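Local coordinates for adhesion and penetration protein autotransporter (Haemophilus influenzae, PDB 3SYJ) that promotes bacterial adherence to and invasion of host cells and is probably a serine protease, its secreted passenger domain mediating aggregation between bacteria, at residues Y9-D14 / H596-L601; S156-F160 / Q170-A174. One frame throughout, in Å; residues are numbered along the deposited sequence.

Contact 1 (Y9-D14 / H596-L601); sequences YQYYRD and HAYNHL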
ATOM      1  N   TYR A   9      45.036 -31.288 -22.090  1.00 16.97           N
ATOM      2  CA  TYR A   9      44.808 -32.680 -21.726  1.00 15.61           C
ATOM      3  C   TYR A   9      43.469 -32.805 -21.018  1.00 14.43           C
ATOM      4  O   TYR A   9      42.813 -33.838 -21.107  1.00 15.44           O
ATOM      5  CB  TYR A   9      45.924 -33.178 -20.809  1.00 13.36           C
ATOM      6  CG  TYR A   9      46.130 -34.677 -20.814  1.00 12.38           C
ATOM      7  CD1 TYR A   9      46.208 -35.392 -22.003  1.00 13.19           C
ATOM      8  CD2 TYR A   9      46.287 -35.372 -19.628  1.00 15.31           C
ATOM      9  CE1 TYR A   9      46.419 -36.772 -22.003  1.00 13.21           C
ATOM     10  CE2 TYR A   9      46.496 -36.743 -19.616  1.00 11.36           C
ATOM     11  CZ  TYR A   9      46.562 -37.435 -20.797  1.00  9.52           C
ATOM     12  OH  TYR A   9      46.766 -38.791 -20.758  1.00  9.64           O
ATOM     13  N   GLN A  10      43.057 -31.742 -20.327  1.00 16.11           N
ATOM     14  CA  GLN A  10      41.809 -31.770 -19.569  1.00 14.16           C
ATOM     15  C   GLN A  10      40.606 -32.197 -20.411  1.00 16.42           C
ATOM     16  O   GLN A  10      39.721 -32.898 -19.913  1.00 14.16           O
ATOM     17  CB  GLN A  10      41.534 -30.431 -18.890  1.00 13.47           C
ATOM     18  CG  GLN A  10      40.511 -30.534 -17.764  1.00 16.56           C
ATOM     19  CD  GLN A  10      41.006 -31.377 -16.587  1.00 15.30           C
ATOM     20  OE1 GLN A  10      42.159 -31.261 -16.169  1.00 13.36           O
ATOM     21  NE2 GLN A  10      40.129 -32.220 -16.044  1.00 13.46           N
ATOM     22  N   TYR A  11      40.571 -31.787 -21.678  1.00 14.20           N
ATOM     23  CA  TYR A  11      39.463 -32.170 -22.557  1.00 16.79           C
ATOM     24  C   TYR A  11      39.295 -33.680 -22.595  1.00 14.39           C
ATOM     25  O   TYR A  11      38.206 -34.207 -22.434  1.00 15.09           O
ATOM     26  CB  TYR A  11      39.689 -31.669 -23.983  1.00 14.52           C
ATOM     27  CG  TYR A  11      39.340 -30.221 -24.209  1.00 16.99           C
ATOM     28  CD1 TYR A  11      38.013 -29.816 -24.336  1.00 18.26           C
ATOM     29  CD2 TYR A  11      40.336 -29.260 -24.327  1.00 15.71           C
ATOM     30  CE1 TYR A  11      37.695 -28.481 -24.557  1.00 18.13           C
ATOM     31  CE2 TYR A  11      40.033 -27.934 -24.549  1.00 16.09           C
ATOM     32  CZ  TYR A  11      38.718 -27.548 -24.663  1.00 19.17           C
ATOM     33  OH  TYR A  11      38.435 -26.225 -24.885  1.00 19.31           O
ATOM     34  N   TYR A  12      40.394 -34.375 -22.808  1.00 15.33           N
ATOM     35  CA  TYR A  12      40.352 -35.814 -22.940  1.00 13.67           C
ATOM     36  C   TYR A  12      40.015 -36.500 -21.623  1.00 14.54           C
ATOM     37  O   TYR A  12      39.443 -37.587 -21.604  1.00 12.41           O
ATOM     38  CB  TYR A  12      41.704 -36.299 -23.439  1.00 13.76           C
ATOM     39  CG  TYR A  12      42.127 -35.718 -24.768  1.00 14.88           C
ATOM     40  CD1 TYR A  12      41.699 -36.283 -25.968  1.00 14.97           C
ATOM     41  CD2 TYR A  12      42.969 -34.617 -24.827  1.00 16.99           C
ATOM     42  CE1 TYR A  12      42.099 -35.761 -27.191  1.00 15.97           C
ATOM     43  CE2 TYR A  12      43.377 -34.089 -26.041  1.00 16.48           C
ATOM     44  CZ  TYR A  12      42.939 -34.663 -27.220  1.00 17.13           C
ATOM     45  OH  TYR A  12      43.349 -34.131 -28.424  1.00 16.72           O
ATOM     46  N   ARG A  13      40.401 -35.884 -20.517  1.00 18.16           N
ATOM     47  CA  ARG A  13      40.097 -36.451 -19.213  1.00 14.76           C
ATOM     48  C   ARG A  13      38.621 -36.234 -18.890  1.00 13.76           C
ATOM     49  O   ARG A  13      37.931 -37.165 -18.489  1.00 13.24           O
ATOM     50  CB  ARG A  13      40.983 -35.836 -18.131  1.00 13.31           C
ATOM     51  CG  ARG A  13      42.462 -36.203 -18.230  1.00 17.23           C
ATOM     52  CD  ARG A  13      42.705 -37.689 -18.038  1.00 11.48           C
ATOM     53  NE  ARG A  13      41.791 -38.259 -17.057  1.00 20.51           N
ATOM     54  CZ  ARG A  13      41.911 -38.104 -15.746  1.00 17.81           C
ATOM     55  NH1 ARG A  13      42.928 -37.396 -15.287  1.00 27.93           N
ATOM     56  NH2 ARG A  13      41.027 -38.636 -14.905  1.00 12.44           N
ATOM     57  N   ASP A  14      38.140 -35.009 -19.079  1.00 15.49           N
ATOM     58  CA  ASP A  14      36.738 -34.687 -18.816  1.00 13.73           C
ATOM     59  C   ASP A  14      35.818 -35.545 -19.683  1.00 13.00           C
ATOM     60  O   ASP A  14      34.789 -36.048 -19.215  1.00 14.40           O
ATOM     61  CB  ASP A  14      36.462 -33.196 -19.050  1.00 12.22           C
ATOM     62  CG  ASP A  14      36.964 -32.315 -17.904  1.00 15.16           C
ATOM     63  OD1 ASP A  14      37.388 -32.876 -16.866  1.00 14.47           O
ATOM     64  OD2 ASP A  14      36.933 -31.069 -18.040  1.00 12.04           O
ATOM     65  N   HIS A 596      35.684 -31.663 -12.569  1.00 16.76           N
ATOM     66  CA  HIS A 596      36.669 -31.898 -13.623  1.00 12.86           C
ATOM     67  C   HIS A 596      37.470 -33.158 -13.312  1.00 13.47           C
ATOM     68  O   HIS A 596      37.732 -33.463 -12.149  1.00 14.23           O
ATOM     69  CB  HIS A 596      37.615 -30.701 -13.781  1.00 13.78           C
ATOM     70  CG  HIS A 596      36.991 -29.508 -14.439  1.00 14.33           C
ATOM     71  ND1 HIS A 596      36.666 -29.480 -15.779  1.00 15.53           N
ATOM     72  CD2 HIS A 596      36.643 -28.296 -13.943  1.00 15.77           C
ATOM     73  CE1 HIS A 596      36.138 -28.306 -16.077  1.00 15.69           C
ATOM     74  NE2 HIS A 596      36.111 -27.570 -14.981  1.00 13.79           N
ATOM     75  N   ALA A 597      37.866 -33.886 -14.349  1.00 13.68           N
ATOM     76  CA  ALA A 597      38.653 -35.101 -14.168  1.00 11.74           C
ATOM     77  C   ALA A 597      39.942 -34.837 -13.386  1.00 16.80           C
ATOM     78  O   ALA A 597      40.663 -33.864 -13.652  1.00 13.96           O
ATOM     79  CB  ALA A 597      38.960 -35.729 -15.501  1.00 11.78           C
ATOM     80  N   TYR A 598      40.213 -35.716 -12.424  1.00 14.67           N
ATOM     81  CA  TYR A 598      41.370 -35.631 -11.535  1.00 15.56           C
ATOM     82  C   TYR A 598      42.679 -35.735 -12.326  1.00 19.00           C
ATOM     83  O   TYR A 598      42.763 -36.495 -13.281  1.00 15.09           O
ATOM     84  CB  TYR A 598      41.278 -36.780 -10.526  1.00 16.86           C
ATOM     85  CG  TYR A 598      42.346 -36.840  -9.442  1.00 18.12           C
ATOM     86  CD1 TYR A 598      42.169 -36.182  -8.234  1.00 20.27           C
ATOM     87  CD2 TYR A 598      43.509 -37.586  -9.617  1.00 21.59           C
ATOM     88  CE1 TYR A 598      43.122 -36.243  -7.227  1.00 17.12           C
ATOM     89  CE2 TYR A 598      44.478 -37.656  -8.617  1.00 20.07           C
ATOM     90  CZ  TYR A 598      44.274 -36.980  -7.419  1.00 24.04           C
ATOM     91  OH  TYR A 598      45.216 -37.035  -6.412  1.00 22.90           O
ATOM     92  N   ASN A 599      43.700 -34.984 -11.922  1.00 16.52           N
ATOM     93  CA  ASN A 599      44.987 -35.016 -12.617  1.00 15.93           C
ATOM     94  C   ASN A 599      45.967 -36.000 -11.993  1.00 16.14           C
ATOM     95  O   ASN A 599      46.550 -35.728 -10.943  1.00 16.75           O
ATOM     96  CB  ASN A 599      45.615 -33.621 -12.673  1.00 16.38           C
ATOM     97  CG  ASN A 599      47.007 -33.631 -13.300  1.00 18.42           C
ATOM     98  OD1 ASN A 599      47.368 -34.557 -14.027  1.00 15.23           O
ATOM     99  ND2 ASN A 599      47.790 -32.602 -13.014  1.00 11.21           N
ATOM    100  N   HIS A 600      46.150 -37.141 -12.653  1.00 17.90           N
ATOM    101  CA  HIS A 600      47.036 -38.187 -12.154  1.00 16.25           C
ATOM    102  C   HIS A 600      48.499 -37.988 -12.567  1.00 21.80           C
ATOM    103  O   HIS A 600      49.351 -38.794 -12.202  1.00 19.77           O
ATOM    104  CB  HIS A 600      46.587 -39.564 -12.650  1.00 18.40           C
ATOM    105  CG  HIS A 600      45.263 -40.013 -12.114  1.00 20.88           C
ATOM    106  ND1 HIS A 600      45.141 -40.746 -10.952  1.00 19.58           N
ATOM    107  CD2 HIS A 600      44.007 -39.860 -12.597  1.00 17.08           C
ATOM    108  CE1 HIS A 600      43.864 -41.009 -10.734  1.00 22.10           C
ATOM    109  NE2 HIS A 600      43.155 -40.483 -11.717  1.00 21.81           N
ATOM    110  N   LEU A 601      48.800 -36.942 -13.334  1.00 15.31           N
ATOM    111  CA  LEU A 601      50.158 -36.792 -13.861  1.00 21.64           C
ATOM    112  C   LEU A 601      51.211 -36.462 -12.785  1.00 22.03           C
ATOM    113  O   LEU A 601      50.921 -35.793 -11.794  1.00 17.74           O
ATOM    114  CB  LEU A 601      50.196 -35.757 -14.990  1.00 19.68           C
ATOM    115  CG  LEU A 601      49.399 -36.082 -16.257  1.00 20.23           C
ATOM    116  CD1 LEU A 601      49.453 -34.928 -17.231  1.00 16.32           C
ATOM    117  CD2 LEU A 601      49.923 -37.348 -16.900  1.00 21.46           C
TER
HETATM  118  O   HOH W   1      43.326 -33.764 -15.512  1.00 12.74           O
HETATM  119  O   HOH W   2      45.344 -35.226 -16.075  1.00 18.59           O

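Contact 2 (S156-F160 / Q170-A174); sequences SGRQF and QVAGA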
ATOM      1  N   SER A 156      42.218 -47.091 -20.877  1.00 13.02           N
ATOM      2  CA  SER A 156      43.228 -46.724 -19.898  1.00 16.77           C
ATOM      3  C   SER A 156      44.620 -47.225 -20.277  1.00 17.96           C
ATOM      4  O   SER A 156      45.509 -47.298 -19.436  1.00 15.33           O
ATOM      5  CB  SER A 156      42.837 -47.244 -18.517  1.00 19.85           C
ATOM      6  OG  SER A 156      42.909 -48.657 -18.473  1.00 17.37           O
ATOM      7  N   GLY A 157      44.810 -47.570 -21.543  1.00 15.65           N
ATOM      8  CA  GLY A 157      46.113 -48.014 -22.003  1.00 19.77           C
ATOM      9  C   GLY A 157      47.196 -46.956 -21.843  1.00 19.21           C
ATOM     10  O   GLY A 157      46.905 -45.797 -21.556  1.00 18.28           O
ATOM     11  N   ARG A 158      48.452 -47.354 -22.013  1.00 21.84           N
ATOM     12  CA  ARG A 158      49.564 -46.413 -21.938  1.00 21.64           C
ATOM     13  C   ARG A 158      49.200 -45.057 -22.527  1.00 15.37           C
ATOM     14  O   ARG A 158      48.689 -44.967 -23.647  1.00 14.82           O
ATOM     15  CB  ARG A 158      50.779 -46.970 -22.665  1.00 23.22           C
ATOM     16  CG  ARG A 158      51.315 -48.224 -22.040  1.00 26.41           C
ATOM     17  CD  ARG A 158      52.562 -48.683 -22.754  1.00 37.90           C
ATOM     18  NE  ARG A 158      53.297 -49.646 -21.946  1.00 48.44           N
ATOM     19  CZ  ARG A 158      54.252 -50.440 -22.417  1.00 56.10           C
ATOM     20  NH1 ARG A 158      54.581 -50.391 -23.703  1.00 47.58           N
ATOM     21  NH2 ARG A 158      54.871 -51.288 -21.601  1.00 53.66           N
ATOM     22  N   GLN A 159      49.468 -44.002 -21.770  1.00 13.37           N
ATOM     23  CA  GLN A 159      49.025 -42.668 -22.157  1.00 16.91           C
ATOM     24  C   GLN A 159      50.158 -41.830 -22.762  1.00 16.88           C
ATOM     25  O   GLN A 159      51.224 -41.688 -22.168  1.00 17.60           O
ATOM     26  CB  GLN A 159      48.382 -41.945 -20.962  1.00 15.29           C
ATOM     27  CG  GLN A 159      47.297 -42.731 -20.232  1.00 15.33           C
ATOM     28  CD  GLN A 159      45.984 -42.856 -21.009  1.00 17.68           C
ATOM     29  OE1 GLN A 159      45.848 -42.360 -22.134  1.00 13.23           O
ATOM     30  NE2 GLN A 159      45.003 -43.526 -20.399  1.00 17.13           N
ATOM     31  N   PHE A 160      49.909 -41.284 -23.946  1.00 13.96           N
ATOM     32  CA  PHE A 160      50.853 -40.411 -24.612  1.00 17.70           C
ATOM     33  C   PHE A 160      50.171 -39.107 -24.975  1.00 20.18           C
ATOM     34  O   PHE A 160      48.952 -39.068 -25.143  1.00 18.86           O
ATOM     35  CB  PHE A 160      51.328 -41.047 -25.918  1.00 20.59           C
ATOM     36  CG  PHE A 160      52.077 -42.338 -25.746  1.00 25.79           C
ATOM     37  CD1 PHE A 160      53.461 -42.357 -25.739  1.00 23.61           C
ATOM     38  CD2 PHE A 160      51.396 -43.541 -25.631  1.00 24.46           C
ATOM     39  CE1 PHE A 160      54.152 -43.547 -25.599  1.00 21.74           C
ATOM     40  CE2 PHE A 160      52.085 -44.734 -25.495  1.00 21.88           C
ATOM     41  CZ  PHE A 160      53.465 -44.734 -25.477  1.00 22.83           C
ATOM     42  N   GLN A 170      55.316 -40.290 -23.259  1.00 24.11           N
ATOM     43  CA  GLN A 170      54.487 -41.199 -22.475  1.00 20.37           C
ATOM     44  C   GLN A 170      54.313 -40.654 -21.070  1.00 21.74           C
ATOM     45  O   GLN A 170      55.252 -40.643 -20.282  1.00 24.22           O
ATOM     46  CB  GLN A 170      55.084 -42.598 -22.406  1.00 20.47           C
ATOM     47  CG  GLN A 170      54.093 -43.591 -21.843  1.00 20.11           C
ATOM     48  CD  GLN A 170      54.687 -44.950 -21.567  1.00 28.20           C
ATOM     49  OE1 GLN A 170      54.466 -45.523 -20.498  1.00 29.67           O
ATOM     50  NE2 GLN A 170      55.433 -45.481 -22.528  1.00 26.42           N
ATOM     51  N   VAL A 171      53.108 -40.199 -20.758  1.00 21.20           N
ATOM     52  CA  VAL A 171      52.876 -39.487 -19.510  1.00 21.90           C
ATOM     53  C   VAL A 171      52.397 -40.403 -18.384  1.00 20.32           C
ATOM     54  O   VAL A 171      52.524 -40.064 -17.210  1.00 25.42           O
ATOM     55  CB  VAL A 171      51.889 -38.338 -19.719  1.00 21.16           C
ATOM     56  CG1 VAL A 171      52.439 -37.368 -20.768  1.00 20.77           C
ATOM     57  CG2 VAL A 171      50.535 -38.885 -20.150  1.00 15.00           C
ATOM     58  N   ALA A 172      51.863 -41.569 -18.736  1.00 16.37           N
ATOM     59  CA  ALA A 172      51.444 -42.541 -17.727  1.00 20.94           C
ATOM     60  C   ALA A 172      51.497 -43.987 -18.231  1.00 21.20           C
ATOM     61  O   ALA A 172      51.313 -44.250 -19.419  1.00 19.29           O
ATOM     62  CB  ALA A 172      50.050 -42.210 -17.208  1.00 16.45           C
ATOM     63  N   GLY A 173      51.750 -44.919 -17.317  1.00 17.08           N
ATOM     64  CA  GLY A 173      51.683 -46.333 -17.635  1.00 22.00           C
ATOM     65  C   GLY A 173      50.239 -46.759 -17.854  1.00 22.88           C
ATOM     66  O   GLY A 173      49.318 -45.967 -17.640  1.00 19.97           O
ATOM     67  N   ALA A 174      50.037 -48.003 -18.281  1.00 14.94           N
ATOM     68  CA  ALA A 174      48.697 -48.503 -18.554  1.00 19.12           C
ATOM     69  C   ALA A 174      47.932 -48.676 -17.261  1.00 21.58           C
ATOM     70  O   ALA A 174      48.533 -48.849 -16.205  1.00 25.12           O
ATOM     71  CB  ALA A 174      48.754 -49.818 -19.294  1.00 19.09           C
TER
HETATM   72  O   HOH W   3      46.413 -45.336 -17.848  1.00 16.66           O
HETATM   73  O   HOH W   4      52.493 -49.988 -18.725  1.00 25.21           O

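Contact 1 (Y9-D14 / H596-L601)
The carboxylate of D14 meets H596 and A597 with one oxygen each. H596 ND1 donates to D14 OD2 at 2.8 Å in the imidazole plane, on the syn side of the carboxylate but 25° out of its plane, the two planes being 24° apart. D14 OD1 receives the backbone N of A597 at 2.8 Å, nearly along the C-O axis, and also Q10 NE2 at 2.9 Å, which arrives from above the carboxylate plane. Q10 spends its other amide proton across the contact: NE2 reaches A597 O at 3.0 Å, on a lone pair, at an N-H...O angle of 172°. Both acceptors lie in the amide plane, fixing its rotation. These bonds join helix 9-17 of the S6 peptidase domain to the loop after strand 586-593 of the beta-solenoid passenger stem. H596 NE2 is hydrogen-bonded to D621 OD2, so a carboxylate sits at each ring nitrogen, which would probably favour the imidazolium. R13, bent at chi2 and chi3, lays one guanidinium face over A597 CB, offset toward the rim, but its end is modelled too close to Y598 O and its exact position is doubtful. L601 CD1 approaches Y9 CD2 obliquely at 4.0 Å; the Y9 hydroxyl pairs with that of Y177.

Contact 2 (S156-F160 / Q170-A174)
Q159 and A172 form an antiparallel hydrogen-bonded pair in the hairpin of strands 159-162 and 168-172, and the register slips there in a classic beta bulge. Q159 N donates to A172 O at 3.0 Å with an N-H...O angle of 169°. Q159 O faces two residues: V171 N binds it at 2.8 Å, A172 N only weakly at 3.5 Å. Past the bulge, F160 and Q170 are a non-hydrogen-bonded pair on one face of the sheet. Q170 leaves its backbone with CG trans to N (chi1 -168°), and its extended chain passes over the F160 ring, CG standing 4.0 Å from the centroid and 21° off the normal, a CH-pi contact. On the other face Q159 CB meets A172 CB, and V171 CG2, on the bulge residue, also reaches Q159 CB (3.8 Å).

In the next shell, H2 stacks on the F160 ring, and the Q159 amide turns away from the partner strand to give OE1 to T179 and the N-terminal G1. G157 N is bound by D217 OD1, and G157 lies about 8 Å from the side chain of S218, the active-site serine by similarity. Beyond the strand ends, A174 CA makes a CA-H...O contact with S156 O at 3.5 Å.

Overall arrangement
Contact 2 is nested in sequence inside the long loop that contact 1 closes: 156-160 and 170-174 both fall between helix 9-17 and the loop 596-601. The centres of contacts 1 and 2 are about 13 Å apart, and the two touch directly. Y9 OH of contact 1 packs on Q159 CB at 3.5 Å, and L601 CD2 on V171 CB at 3.6 Å. Contact 2 is local, a hairpin inside the peptidase domain whose strand 159-162 also pairs with strand 2-4; contact 1 spans 582 residues and links that domain to the beta-solenoid. Helix 9-17 and the hairpin thus both meet the solenoid loop, a joint interface that seats the protease domain against the stem.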